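Local coordinates for protein type III restriction-modification enzyme EcoP15I Res subunit (Escherichia coli, PDB 4ZCF) that cleaves DNA together with its Mod partner, as the helicase- and nuclease-bearing Res subunit of an ATP-dependent restriction enzyme that recognises paired, inversely oriented CAGCAG sites, at residues L41-L46 with K220-I225; K380-L385 with P494-F499; A62-A67 with L263-T268. One frame throughout, in Å; residues are numbered along the deposited sequence.

Contact 1 of 3, residues L41-L46 with K220-I225; sequences LANPEL and KPFIII
N43 and K220 bring the two backbones closest, CA to CA 5.5 Å, and the touching parts run 62° apart, so 41-46 crosses the start of 220-225 instead of pairing with it as a strand. K220, with positive phi, is the first residue to depart from helical geometry after the preceding helix, and strand 222-226 begins two residues later. The side-chain amide of N43 reaches to this junction: ND2 donates to K220 O at 2.8 Å with an N-H...O angle of 142°, the donor lying somewhat out of the carbonyl plane. The aliphatic part of K220 runs past the backbone of N43, its CD 3.6 Å from N43 O, before the chain bends at its end to bring NZ near the methyl of A42. Farther along, L46 has CG anti to the backbone N (chi1 -166°), which sends CD2 toward the ring of F222, 4.0 Å from CZ; the two side chains meet at about a right angle. L101 and F105 of helix 90-105 cover F222 and L46, respectively. Both polar ends of the N43 amide have further partners, OD1 with the backbone N of N108 and ND2 with K109 O, while K220 O also accepts a bond from Q247. An amide tied at both ends is probably held in one orientation, and it fastens the entrance of an inner strand of the sheet to the loop before strand 45-47, with a small apolar contact beside it.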
ATOM      1  N   LEU C  41       6.689 -21.934  -7.698  1.00 48.25           N
ATOM      2  CA  LEU C  41       7.039 -20.562  -8.079  1.00 47.40           C
ATOM      3  C   LEU C  41       7.754 -20.467  -9.431  1.00 53.15           C
ATOM      4  O   LEU C  41       7.643 -19.441 -10.108  1.00 52.62           O
ATOM      5  CB  LEU C  41       7.905 -19.886  -6.983  1.00 46.58           C
ATOM      6  CG  LEU C  41       7.506 -20.050  -5.505  1.00 48.26           C
ATOM      7  CD1 LEU C  41       8.683 -20.382  -4.690  1.00 48.15           C
ATOM      8  CD2 LEU C  41       6.931 -18.817  -4.966  1.00 48.40           C
ATOM      9  N   ALA C  42       8.554 -21.479  -9.791  1.00 51.12           N
ATOM     10  CA  ALA C  42       9.310 -21.430 -11.046  1.00 51.18           C
ATOM     11  C   ALA C  42       8.606 -22.132 -12.197  1.00 54.36           C
ATOM     12  O   ALA C  42       7.698 -22.930 -11.981  1.00 53.54           O
ATOM     13  CB  ALA C  42      10.728 -21.975 -10.852  1.00 51.67           C
ATOM     14  N   ASN C  43       9.030 -21.816 -13.422  1.00 51.42           N
ATOM     15  CA  ASN C  43       8.504 -22.407 -14.644  1.00 52.01           C
ATOM     16  C   ASN C  43       9.086 -23.800 -14.870  1.00 58.13           C
ATOM     17  O   ASN C  43      10.252 -24.017 -14.533  1.00 57.20           O
ATOM     18  CB  ASN C  43       8.954 -21.573 -15.845  1.00 50.22           C
ATOM     19  CG  ASN C  43       7.988 -20.594 -16.425  1.00 58.36           C
ATOM     20  OD1 ASN C  43       6.800 -20.502 -16.075  1.00 51.20           O
ATOM     21  ND2 ASN C  43       8.504 -19.845 -17.360  1.00 49.92           N
ATOM     22  N   PRO C  44       8.364 -24.705 -15.589  1.00 57.42           N
ATOM     23  CA  PRO C  44       8.982 -25.984 -15.981  1.00 57.71           C
ATOM     24  C   PRO C  44      10.090 -25.710 -17.012  1.00 63.55           C
ATOM     25  O   PRO C  44       9.980 -24.762 -17.803  1.00 63.24           O
ATOM     26  CB  PRO C  44       7.824 -26.751 -16.644  1.00 59.20           C
ATOM     27  CG  PRO C  44       6.575 -26.005 -16.265  1.00 63.46           C
ATOM     28  CD  PRO C  44       6.995 -24.588 -16.139  1.00 58.90           C
ATOM     29  N   GLU C  45      11.169 -26.502 -16.987  1.00 61.34           N
ATOM     30  CA  GLU C  45      12.251 -26.334 -17.956  1.00 61.32           C
ATOM     31  C   GLU C  45      11.829 -27.040 -19.251  1.00 64.01           C
ATOM     32  O   GLU C  45      11.681 -28.257 -19.259  1.00 63.47           O
ATOM     33  CB  GLU C  45      13.555 -26.913 -17.410  1.00 62.15           C
ATOM     34  N   LEU C  46      11.551 -26.264 -20.315  1.00 60.42           N
ATOM     35  CA  LEU C  46      11.140 -26.798 -21.618  1.00 59.84           C
ATOM     36  C   LEU C  46      12.378 -27.146 -22.451  1.00 65.05           C
ATOM     37  O   LEU C  46      12.951 -26.285 -23.136  1.00 64.23           O
ATOM     38  CB  LEU C  46      10.189 -25.831 -22.357  1.00 59.17           C
ATOM     39  CG  LEU C  46       9.442 -26.405 -23.562  1.00 62.27           C
ATOM     40  CD1 LEU C  46       8.468 -27.508 -23.136  1.00 62.10           C
ATOM     41  CD2 LEU C  46       8.716 -25.308 -24.320  1.00 61.38           C
ATOM     42  N   LYS C 220      12.959 -19.088 -14.274  1.00 52.70           N
ATOM     43  CA  LYS C 220      13.194 -19.711 -15.581  1.00 52.28           C
ATOM     44  C   LYS C 220      12.204 -19.088 -16.564  1.00 55.26           C
ATOM     45  O   LYS C 220      11.220 -19.722 -16.932  1.00 55.02           O
ATOM     46  CB  LYS C 220      13.107 -21.256 -15.513  1.00 54.95           C
ATOM     47  CG  LYS C 220      14.175 -21.921 -14.649  1.00 61.85           C
ATOM     48  CD  LYS C 220      13.767 -23.358 -14.323  1.00 73.13           C
ATOM     49  CE  LYS C 220      14.369 -23.879 -13.034  1.00 78.37           C
ATOM     50  NZ  LYS C 220      13.427 -24.776 -12.306  1.00 76.83           N
ATOM     51  N   PRO C 221      12.375 -17.800 -16.931  1.00 51.54           N
ATOM     52  CA  PRO C 221      11.334 -17.144 -17.742  1.00 51.12           C
ATOM     53  C   PRO C 221      11.398 -17.273 -19.260  1.00 54.14           C
ATOM     54  O   PRO C 221      12.451 -17.564 -19.832  1.00 55.25           O
ATOM     55  CB  PRO C 221      11.440 -15.680 -17.306  1.00 52.48           C
ATOM     56  CG  PRO C 221      12.872 -15.508 -16.926  1.00 56.20           C
ATOM     57  CD  PRO C 221      13.442 -16.847 -16.555  1.00 51.85           C
ATOM     58  N   PHE C 222      10.254 -16.985 -19.904  1.00 47.80           N
ATOM     59  CA  PHE C 222      10.080 -16.882 -21.352  1.00 46.58           C
ATOM     60  C   PHE C 222       9.925 -15.376 -21.610  1.00 49.49           C
ATOM     61  O   PHE C 222       9.004 -14.751 -21.075  1.00 48.64           O
ATOM     62  CB  PHE C 222       8.836 -17.680 -21.827  1.00 47.60           C
ATOM     63  CG  PHE C 222       9.141 -19.061 -22.367  1.00 48.61           C
ATOM     64  CD1 PHE C 222       9.701 -20.037 -21.554  1.00 51.26           C
ATOM     65  CD2 PHE C 222       8.885 -19.379 -23.693  1.00 50.77           C
ATOM     66  CE1 PHE C 222       9.982 -21.308 -22.056  1.00 52.66           C
ATOM     67  CE2 PHE C 222       9.167 -20.652 -24.193  1.00 53.45           C
ATOM     68  CZ  PHE C 222       9.724 -21.604 -23.375  1.00 51.34           C
ATOM     69  N   ILE C 223      10.873 -14.780 -22.355  1.00 45.29           N
ATOM     70  CA  ILE C 223      10.896 -13.336 -22.600  1.00 43.59           C
ATOM     71  C   ILE C 223      10.464 -12.928 -23.986  1.00 46.37           C
ATOM     72  O   ILE C 223      11.011 -13.431 -24.953  1.00 45.35           O
ATOM     73  CB  ILE C 223      12.257 -12.684 -22.223  1.00 45.57           C
ATOM     74  CG1 ILE C 223      12.684 -13.029 -20.782  1.00 44.85           C
ATOM     75  CG2 ILE C 223      12.223 -11.172 -22.469  1.00 45.61           C
ATOM     76  CD1 ILE C 223      13.992 -12.444 -20.367  1.00 50.18           C
ATOM     77  N   ILE C 224       9.539 -11.942 -24.058  1.00 43.37           N
ATOM     78  CA  ILE C 224       9.011 -11.309 -25.259  1.00 43.70           C
ATOM     79  C   ILE C 224       9.685  -9.937 -25.420  1.00 51.15           C
ATOM     80  O   ILE C 224       9.710  -9.155 -24.468  1.00 52.17           O
ATOM     81  CB  ILE C 224       7.460 -11.140 -25.162  1.00 46.46           C
ATOM     82  CG1 ILE C 224       6.707 -12.461 -24.813  1.00 47.22           C
ATOM     83  CG2 ILE C 224       6.853 -10.383 -26.365  1.00 45.18           C
ATOM     84  CD1 ILE C 224       6.680 -13.573 -25.863  1.00 52.94           C
ATOM     85  N   ILE C 225      10.187  -9.629 -26.625  1.00 48.35           N
ATOM     86  CA  ILE C 225      10.762  -8.328 -26.933  1.00 48.17           C
ATOM     87  C   ILE C 225       9.930  -7.607 -27.991  1.00 52.96           C
ATOM     88  O   ILE C 225       9.792  -8.099 -29.116  1.00 52.13           O
ATOM     89  CB  ILE C 225      12.294  -8.347 -27.195  1.00 51.35           C
ATOM     90  CG1 ILE C 225      13.041  -8.328 -25.850  1.00 52.00           C
ATOM     91  CG2 ILE C 225      12.752  -7.128 -28.031  1.00 50.54           C
ATOM     92  CD1 ILE C 225      13.655  -9.497 -25.515  1.00 55.81           C
TER

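Contact 2 of 3, residues K380-L385 with P494-F499; sequences KEHFKL and PRRFIF
H382 and F497 have the nearest backbones, yet their CA atoms are 9.2 Å apart, a spacing at which helix 368-389 meets the start of strand 497-501 through side chains alone. F497 holds the middle of the contact. H382 comes to it from the opposite direction and sets its imidazole edge over one face of the phenyl ring, in an offset edge-to-face pair with centroids 4.7 Å apart and planes at 77°. The histidine gets there with CG anti to its own backbone N (chi1 -171°), and a weak hydrogen bond from NE2 to P398 O ties the far side of its ring. F383, one residue along the helix, takes the rim of F497 instead: its CE1 lies 3.6 Å from F497 CZ, near the plane of the F497 ring, and the two rings are inclined obliquely. R496 fills in beside them. Its CG sits at the edge of the imidazole, 3.5 Å from H382 CE1, and NH1 comes within 3.9 Å of F383 CE2. The guanidinium is anchored on its own segment, where NE donates to P494 O at 2.7 Å, nearly straight at 160°, while NH1 forms a salt bridge with E386 on the same helix as H382. Replacing F497 with an alanine would probably open a gap between helix and strand, leaving the imidazole edge without the face it rests on and F383 without its aromatic neighbour. Such an aromatic cluster, wedging a helix against a parallel sheet, belongs here to the second of the two RecA-like alpha/beta domains of a helicase motor.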
ATOM      1  N   LYS C 380     -12.829  20.640 -44.051  1.00 79.06           N
ATOM      2  CA  LYS C 380     -13.648  20.472 -45.268  1.00 79.76           C
ATOM      3  C   LYS C 380     -13.659  19.019 -45.763  1.00 83.14           C
ATOM      4  O   LYS C 380     -14.707  18.522 -46.192  1.00 82.00           O
ATOM      5  CB  LYS C 380     -13.158  21.408 -46.374  1.00 80.58           C
ATOM      6  N   GLU C 381     -12.494  18.342 -45.669  1.00 79.74           N
ATOM      7  CA  GLU C 381     -12.326  16.950 -46.079  1.00 79.45           C
ATOM      8  C   GLU C 381     -12.949  15.967 -45.088  1.00 82.62           C
ATOM      9  O   GLU C 381     -13.424  14.907 -45.514  1.00 81.94           O
ATOM     10  CB  GLU C 381     -10.850  16.619 -46.371  1.00 80.77           C
ATOM     11  CG  GLU C 381     -10.238  17.373 -47.551  1.00 90.13           C
ATOM     12  CD  GLU C 381     -11.046  17.428 -48.834  1.00108.91           C
ATOM     13  OE1 GLU C 381     -11.410  16.352 -49.364  1.00103.13           O
ATOM     14  OE2 GLU C 381     -11.325  18.555 -49.306  1.00101.71           O
ATOM     15  N   HIS C 382     -12.982  16.336 -43.777  1.00 78.92           N
ATOM     16  CA  HIS C 382     -13.577  15.521 -42.708  1.00 78.12           C
ATOM     17  C   HIS C 382     -15.080  15.394 -42.855  1.00 80.61           C
ATOM     18  O   HIS C 382     -15.588  14.280 -42.792  1.00 79.91           O
ATOM     19  CB  HIS C 382     -13.232  16.061 -41.312  1.00 78.79           C
ATOM     20  CG  HIS C 382     -13.627  15.141 -40.193  1.00 82.10           C
ATOM     21  ND1 HIS C 382     -14.171  15.624 -39.021  1.00 83.65           N
ATOM     22  CD2 HIS C 382     -13.548  13.792 -40.108  1.00 83.67           C
ATOM     23  CE1 HIS C 382     -14.381  14.569 -38.256  1.00 82.81           C
ATOM     24  NE2 HIS C 382     -14.030  13.444 -38.871  1.00 83.26           N
ATOM     25  N   PHE C 383     -15.787  16.532 -43.049  1.00 76.89           N
ATOM     26  CA  PHE C 383     -17.243  16.579 -43.214  1.00 76.33           C
ATOM     27  C   PHE C 383     -17.709  15.843 -44.463  1.00 79.59           C
ATOM     28  O   PHE C 383     -18.782  15.239 -44.436  1.00 79.15           O
ATOM     29  CB  PHE C 383     -17.790  18.011 -43.112  1.00 78.28           C
ATOM     30  CG  PHE C 383     -17.752  18.577 -41.704  1.00 80.48           C
ATOM     31  CD1 PHE C 383     -16.621  19.226 -41.224  1.00 84.02           C
ATOM     32  CD2 PHE C 383     -18.848  18.454 -40.857  1.00 83.53           C
ATOM     33  CE1 PHE C 383     -16.584  19.741 -39.921  1.00 85.13           C
ATOM     34  CE2 PHE C 383     -18.809  18.967 -39.551  1.00 86.30           C
ATOM     35  CZ  PHE C 383     -17.678  19.610 -39.096  1.00 84.19           C
ATOM     36  N   LYS C 384     -16.860  15.815 -45.522  1.00 76.04           N
ATOM     37  CA  LYS C 384     -17.095  15.065 -46.765  1.00 75.93           C
ATOM     38  C   LYS C 384     -17.079  13.554 -46.454  1.00 79.82           C
ATOM     39  O   LYS C 384     -17.793  12.772 -47.094  1.00 79.66           O
ATOM     40  CB  LYS C 384     -16.013  15.385 -47.825  1.00 78.54           C
ATOM     41  CG  LYS C 384     -16.334  16.551 -48.783  1.00 92.69           C
ATOM     42  CD  LYS C 384     -17.544  16.316 -49.723  1.00100.15           C
ATOM     43  CE  LYS C 384     -17.330  15.285 -50.810  1.00101.79           C
ATOM     44  NZ  LYS C 384     -18.577  15.050 -51.581  1.00103.18           N
ATOM     45  N   LEU C 385     -16.253  13.158 -45.465  1.00 75.15           N
ATOM     46  CA  LEU C 385     -16.133  11.776 -45.019  1.00 73.88           C
ATOM     47  C   LEU C 385     -17.180  11.485 -43.949  1.00 74.52           C
ATOM     48  O   LEU C 385     -17.677  10.364 -43.882  1.00 73.21           O
ATOM     49  CB  LEU C 385     -14.717  11.517 -44.479  1.00 73.83           C
ATOM     50  CG  LEU C 385     -14.303  10.060 -44.362  1.00 77.96           C
ATOM     51  CD1 LEU C 385     -13.513   9.614 -45.572  1.00 78.00           C
ATOM     52  CD2 LEU C 385     -13.487   9.856 -43.143  1.00 80.01           C
ATOM     53  N   PRO C 494     -20.253  14.379 -29.311  1.00 79.15           N
ATOM     54  CA  PRO C 494     -19.877  15.054 -30.569  1.00 78.39           C
ATOM     55  C   PRO C 494     -18.392  15.175 -30.910  1.00 80.31           C
ATOM     56  O   PRO C 494     -18.097  15.491 -32.063  1.00 79.66           O
ATOM     57  CB  PRO C 494     -20.532  16.430 -30.430  1.00 80.38           C
ATOM     58  CG  PRO C 494     -20.544  16.676 -28.959  1.00 85.00           C
ATOM     59  CD  PRO C 494     -20.843  15.340 -28.351  1.00 80.44           C
ATOM     60  N   ARG C 495     -17.467  14.957 -29.938  1.00 75.61           N
ATOM     61  CA  ARG C 495     -16.008  15.054 -30.145  1.00 74.26           C
ATOM     62  C   ARG C 495     -15.496  14.115 -31.254  1.00 75.74           C
ATOM     63  O   ARG C 495     -15.751  12.912 -31.225  1.00 74.29           O
ATOM     64  CB  ARG C 495     -15.260  14.811 -28.839  1.00 74.96           C
ATOM     65  N   ARG C 496     -14.823  14.695 -32.255  1.00 72.35           N
ATOM     66  CA  ARG C 496     -14.282  13.998 -33.429  1.00 72.01           C
ATOM     67  C   ARG C 496     -12.937  14.586 -33.859  1.00 74.77           C
ATOM     68  O   ARG C 496     -12.155  13.917 -34.533  1.00 74.04           O
ATOM     69  CB  ARG C 496     -15.296  14.019 -34.589  1.00 72.83           C
ATOM     70  CG  ARG C 496     -15.671  15.420 -35.071  1.00 81.03           C
ATOM     71  CD  ARG C 496     -17.061  15.493 -35.654  1.00 88.54           C
ATOM     72  NE  ARG C 496     -18.016  15.991 -34.669  1.00 97.16           N
ATOM     73  CZ  ARG C 496     -19.114  16.683 -34.961  1.00108.10           C
ATOM     74  NH1 ARG C 496     -19.416  16.961 -36.223  1.00 90.49           N
ATOM     75  NH2 ARG C 496     -19.917  17.101 -33.991  1.00 94.76           N
ATOM     76  N   PHE C 497     -12.686  15.845 -33.479  1.00 70.62           N
ATOM     77  CA  PHE C 497     -11.444  16.546 -33.768  1.00 69.91           C
ATOM     78  C   PHE C 497     -10.605  16.489 -32.517  1.00 72.33           C
ATOM     79  O   PHE C 497     -11.117  16.755 -31.433  1.00 71.52           O
ATOM     80  CB  PHE C 497     -11.704  18.005 -34.188  1.00 71.74           C
ATOM     81  CG  PHE C 497     -12.507  18.158 -35.461  1.00 73.28           C
ATOM     82  CD1 PHE C 497     -11.885  18.119 -36.703  1.00 76.52           C
ATOM     83  CD2 PHE C 497     -13.879  18.363 -35.414  1.00 75.17           C
ATOM     84  CE1 PHE C 497     -12.627  18.268 -37.879  1.00 77.39           C
ATOM     85  CE2 PHE C 497     -14.621  18.504 -36.590  1.00 78.07           C
ATOM     86  CZ  PHE C 497     -13.987  18.467 -37.813  1.00 76.31           C
ATOM     87  N   ILE C 498      -9.336  16.088 -32.653  1.00 68.31           N
ATOM     88  CA  ILE C 498      -8.427  15.973 -31.519  1.00 67.68           C
ATOM     89  C   ILE C 498      -7.172  16.793 -31.759  1.00 71.04           C
ATOM     90  O   ILE C 498      -6.564  16.717 -32.825  1.00 70.53           O
ATOM     91  CB  ILE C 498      -8.100  14.487 -31.158  1.00 70.75           C
ATOM     92  CG1 ILE C 498      -9.354  13.718 -30.685  1.00 71.54           C
ATOM     93  CG2 ILE C 498      -6.995  14.392 -30.095  1.00 70.04           C
ATOM     94  CD1 ILE C 498     -10.062  12.883 -31.781  1.00 79.67           C
ATOM     95  N   PHE C 499      -6.775  17.545 -30.742  1.00 67.70           N
ATOM     96  CA  PHE C 499      -5.562  18.325 -30.764  1.00 67.61           C
ATOM     97  C   PHE C 499      -4.603  17.691 -29.779  1.00 71.27           C
ATOM     98  O   PHE C 499      -4.880  17.630 -28.581  1.00 70.56           O
ATOM     99  CB  PHE C 499      -5.852  19.793 -30.435  1.00 69.66           C
ATOM    100  CG  PHE C 499      -6.526  20.529 -31.567  1.00 71.67           C
ATOM    101  CD1 PHE C 499      -7.912  20.539 -31.687  1.00 74.90           C
ATOM    102  CD2 PHE C 499      -5.773  21.223 -32.511  1.00 74.21           C
ATOM    103  CE1 PHE C 499      -8.536  21.224 -32.735  1.00 76.24           C
ATOM    104  CE2 PHE C 499      -6.398  21.909 -33.563  1.00 77.32           C
ATOM    105  CZ  PHE C 499      -7.775  21.908 -33.666  1.00 75.52           C
TER

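Contact 3 of 3, residues A62-A67 with L263-T268; sequences AFNGIA and LVYRLT
V264 O accepts a hydrogen bond from N64 ND2 at 2.7 Å; the donor lies in the carbonyl plane, and the N-H...O angle of 132° makes the bond a bent one. The same ND2 stands at the edge of the Y265 ring, 3.4 Å from CD1 and in the ring plane, while the amide itself is turned 72° from that ring. N64 thus straddles two successive residues of the strand from the end of helix 50-64. Right after it G65, with positive phi, turns the chain out of the helix and brings I66 down on the same strand. This strand, 263-267, lies at the border of the seven-stranded parallel sheet of the N-terminal RecA-like domain, with 79-84 as its neighbour in the sheet. I66 has CG1 anti to its carbonyl carbon (chi1 -58°), and the two branches divide the work. CD1 rests on the backbone, 3.5 Å from V264 O, whereas CG2 meets L263 CD2 at 3.8 Å, the isoleucine and leucine side chains crossing at about a right angle. Beyond N64, the Y265 side chain packs on A16 of helix 12-22 and on V82 and M84 of strand 79-84.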
ATOM      1  N   ALA C  62      10.066 -23.358 -44.281  1.00 63.23           N
ATOM      2  CA  ALA C  62       9.563 -24.004 -45.497  1.00 63.15           C
ATOM      3  C   ALA C  62       8.077 -23.718 -45.726  1.00 67.20           C
ATOM      4  O   ALA C  62       7.693 -23.319 -46.827  1.00 67.48           O
ATOM      5  CB  ALA C  62       9.793 -25.509 -45.410  1.00 63.88           C
ATOM      6  N   PHE C  63       7.250 -23.912 -44.682  1.00 63.53           N
ATOM      7  CA  PHE C  63       5.809 -23.693 -44.724  1.00 63.57           C
ATOM      8  C   PHE C  63       5.445 -22.224 -44.939  1.00 68.84           C
ATOM      9  O   PHE C  63       4.516 -21.935 -45.690  1.00 69.71           O
ATOM     10  CB  PHE C  63       5.170 -24.215 -43.434  1.00 65.42           C
ATOM     11  CG  PHE C  63       3.675 -24.399 -43.496  1.00 67.27           C
ATOM     12  CD1 PHE C  63       3.122 -25.578 -43.986  1.00 70.95           C
ATOM     13  CD2 PHE C  63       2.817 -23.416 -43.018  1.00 69.46           C
ATOM     14  CE1 PHE C  63       1.732 -25.758 -44.025  1.00 71.79           C
ATOM     15  CE2 PHE C  63       1.429 -23.594 -43.055  1.00 72.19           C
ATOM     16  CZ  PHE C  63       0.897 -24.763 -43.558  1.00 70.21           C
ATOM     17  N   ASN C  64       6.167 -21.305 -44.275  1.00 65.64           N
ATOM     18  CA  ASN C  64       5.927 -19.865 -44.352  1.00 65.69           C
ATOM     19  C   ASN C  64       6.570 -19.157 -45.560  1.00 72.83           C
ATOM     20  O   ASN C  64       6.308 -17.973 -45.786  1.00 73.45           O
ATOM     21  CB  ASN C  64       6.329 -19.192 -43.040  1.00 63.84           C
ATOM     22  CG  ASN C  64       5.346 -19.313 -41.895  1.00 81.76           C
ATOM     23  OD1 ASN C  64       4.240 -19.871 -42.002  1.00 68.72           O
ATOM     24  ND2 ASN C  64       5.724 -18.736 -40.766  1.00 78.03           N
ATOM     25  N   GLY C  65       7.382 -19.880 -46.330  1.00 71.19           N
ATOM     26  CA  GLY C  65       8.059 -19.333 -47.503  1.00 71.52           C
ATOM     27  C   GLY C  65       9.199 -18.393 -47.157  1.00 76.43           C
ATOM     28  O   GLY C  65       9.347 -17.331 -47.781  1.00 76.06           O
ATOM     29  N   ILE C  66      10.008 -18.790 -46.146  1.00 73.04           N
ATOM     30  CA  ILE C  66      11.171 -18.042 -45.648  1.00 73.11           C
ATOM     31  C   ILE C  66      12.451 -18.801 -46.025  1.00 78.69           C
ATOM     32  O   ILE C  66      12.599 -19.979 -45.669  1.00 77.49           O
ATOM     33  CB  ILE C  66      11.083 -17.752 -44.108  1.00 75.67           C
ATOM     34  CG1 ILE C  66       9.809 -16.950 -43.739  1.00 75.25           C
ATOM     35  CG2 ILE C  66      12.365 -17.065 -43.578  1.00 75.51           C
ATOM     36  CD1 ILE C  66       9.381 -17.108 -42.322  1.00 78.27           C
ATOM     37  N   ALA C  67      13.376 -18.112 -46.733  1.00 76.76           N
ATOM     38  CA  ALA C  67      14.653 -18.667 -47.182  1.00 77.09           C
ATOM     39  C   ALA C  67      15.486 -19.180 -46.004  1.00 81.89           C
ATOM     40  O   ALA C  67      15.831 -18.413 -45.101  1.00 81.62           O
ATOM     41  CB  ALA C  67      15.431 -17.630 -47.987  1.00 77.76           C
ATOM     42  N   LEU C 263      14.405 -16.601 -37.853  1.00 52.73           N
ATOM     43  CA  LEU C 263      13.200 -16.034 -38.454  1.00 52.07           C
ATOM     44  C   LEU C 263      12.185 -17.121 -38.724  1.00 56.57           C
ATOM     45  O   LEU C 263      12.421 -18.038 -39.514  1.00 57.05           O
ATOM     46  CB  LEU C 263      13.481 -15.159 -39.681  1.00 51.92           C
ATOM     47  CG  LEU C 263      12.254 -14.527 -40.347  1.00 56.59           C
ATOM     48  CD1 LEU C 263      11.527 -13.578 -39.404  1.00 56.70           C
ATOM     49  CD2 LEU C 263      12.634 -13.809 -41.621  1.00 58.89           C
ATOM     50  N   VAL C 264      11.064 -17.025 -38.010  1.00 51.59           N
ATOM     51  CA  VAL C 264       9.996 -18.003 -38.007  1.00 49.96           C
ATOM     52  C   VAL C 264       8.737 -17.531 -38.759  1.00 54.66           C
ATOM     53  O   VAL C 264       8.027 -18.353 -39.345  1.00 55.69           O
ATOM     54  CB  VAL C 264       9.791 -18.440 -36.533  1.00 52.64           C
ATOM     55  CG1 VAL C 264       8.452 -18.020 -35.943  1.00 52.15           C
ATOM     56  CG2 VAL C 264      10.060 -19.914 -36.351  1.00 52.18           C
ATOM     57  N   TYR C 265       8.495 -16.208 -38.792  1.00 49.49           N
ATOM     58  CA  TYR C 265       7.336 -15.633 -39.455  1.00 48.54           C
ATOM     59  C   TYR C 265       7.646 -14.227 -39.977  1.00 53.01           C
ATOM     60  O   TYR C 265       8.297 -13.460 -39.292  1.00 52.49           O
ATOM     61  CB  TYR C 265       6.119 -15.649 -38.493  1.00 49.56           C
ATOM     62  CG  TYR C 265       4.841 -15.093 -39.084  1.00 51.52           C
ATOM     63  CD1 TYR C 265       4.106 -15.820 -40.013  1.00 53.63           C
ATOM     64  CD2 TYR C 265       4.379 -13.828 -38.733  1.00 52.18           C
ATOM     65  CE1 TYR C 265       2.973 -15.280 -40.620  1.00 54.97           C
ATOM     66  CE2 TYR C 265       3.234 -13.288 -39.315  1.00 53.09           C
ATOM     67  CZ  TYR C 265       2.525 -14.025 -40.248  1.00 60.30           C
ATOM     68  OH  TYR C 265       1.386 -13.511 -40.812  1.00 60.37           O
ATOM     69  N   ARG C 266       7.179 -13.899 -41.193  1.00 51.87           N
ATOM     70  CA  ARG C 266       7.351 -12.593 -41.829  1.00 52.55           C
ATOM     71  C   ARG C 266       6.105 -12.107 -42.594  1.00 58.51           C
ATOM     72  O   ARG C 266       5.730 -12.657 -43.638  1.00 58.10           O
ATOM     73  CB  ARG C 266       8.610 -12.556 -42.709  1.00 53.64           C
ATOM     74  CG  ARG C 266       9.006 -11.158 -43.177  1.00 63.09           C
ATOM     75  CD  ARG C 266      10.505 -10.961 -43.137  1.00 80.59           C
ATOM     76  NE  ARG C 266      11.207 -11.807 -44.105  1.00 96.85           N
ATOM     77  CZ  ARG C 266      11.611 -11.402 -45.306  1.00113.86           C
ATOM     78  NH1 ARG C 266      11.391 -10.153 -45.704  1.00 99.83           N
ATOM     79  NH2 ARG C 266      12.244 -12.241 -46.115  1.00100.39           N
ATOM     80  N   LEU C 267       5.473 -11.069 -42.047  1.00 56.57           N
ATOM     81  CA  LEU C 267       4.337 -10.366 -42.617  1.00 57.03           C
ATOM     82  C   LEU C 267       4.852  -8.961 -42.775  1.00 62.19           C
ATOM     83  O   LEU C 267       4.958  -8.228 -41.791  1.00 63.34           O
ATOM     84  CB  LEU C 267       3.128 -10.400 -41.661  1.00 57.38           C
ATOM     85  CG  LEU C 267       1.890  -9.606 -42.093  1.00 62.06           C
ATOM     86  CD1 LEU C 267       1.183 -10.264 -43.284  1.00 62.02           C
ATOM     87  CD2 LEU C 267       0.944  -9.454 -40.953  1.00 64.10           C
ATOM     88  N   THR C 268       5.144  -8.608 -44.011  1.00 58.36           N
ATOM     89  CA  THR C 268       5.704  -7.337 -44.425  1.00 72.48           C
ATOM     90  C   THR C 268       4.720  -6.237 -44.632  1.00 80.34           C
ATOM     91  O   THR C 268       3.548  -6.459 -44.631  1.00 55.78           O
ATOM     92  CB  THR C 268       6.397  -7.487 -45.754  1.00 77.95           C
ATOM     93  OG1 THR C 268       5.456  -8.001 -46.688  1.00 76.38           O
ATOM     94  CG2 THR C 268       7.542  -8.431 -45.623  1.00 74.17           C
TER

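Contacts 1 and 3 bring neighbouring elements, strand 45-47 and helix 50-64, onto one parallel sheet: contact 1 at the entrance of an inner strand, contact 3 along a border strand. Their segments alternate in the chain, and their centres are 25 Å apart. Contact 2 belongs to the second seven-stranded sheet, which repeats the same strand order, and lies about 40 Å or more from both, centre to centre. All three are mostly buried, though contact 3 includes the exposed R266. In contacts 1 and 3 an asparagine amide holds a backbone carbonyl beside modest apolar contacts; contact 2 relies on aromatic rings between helix and strand.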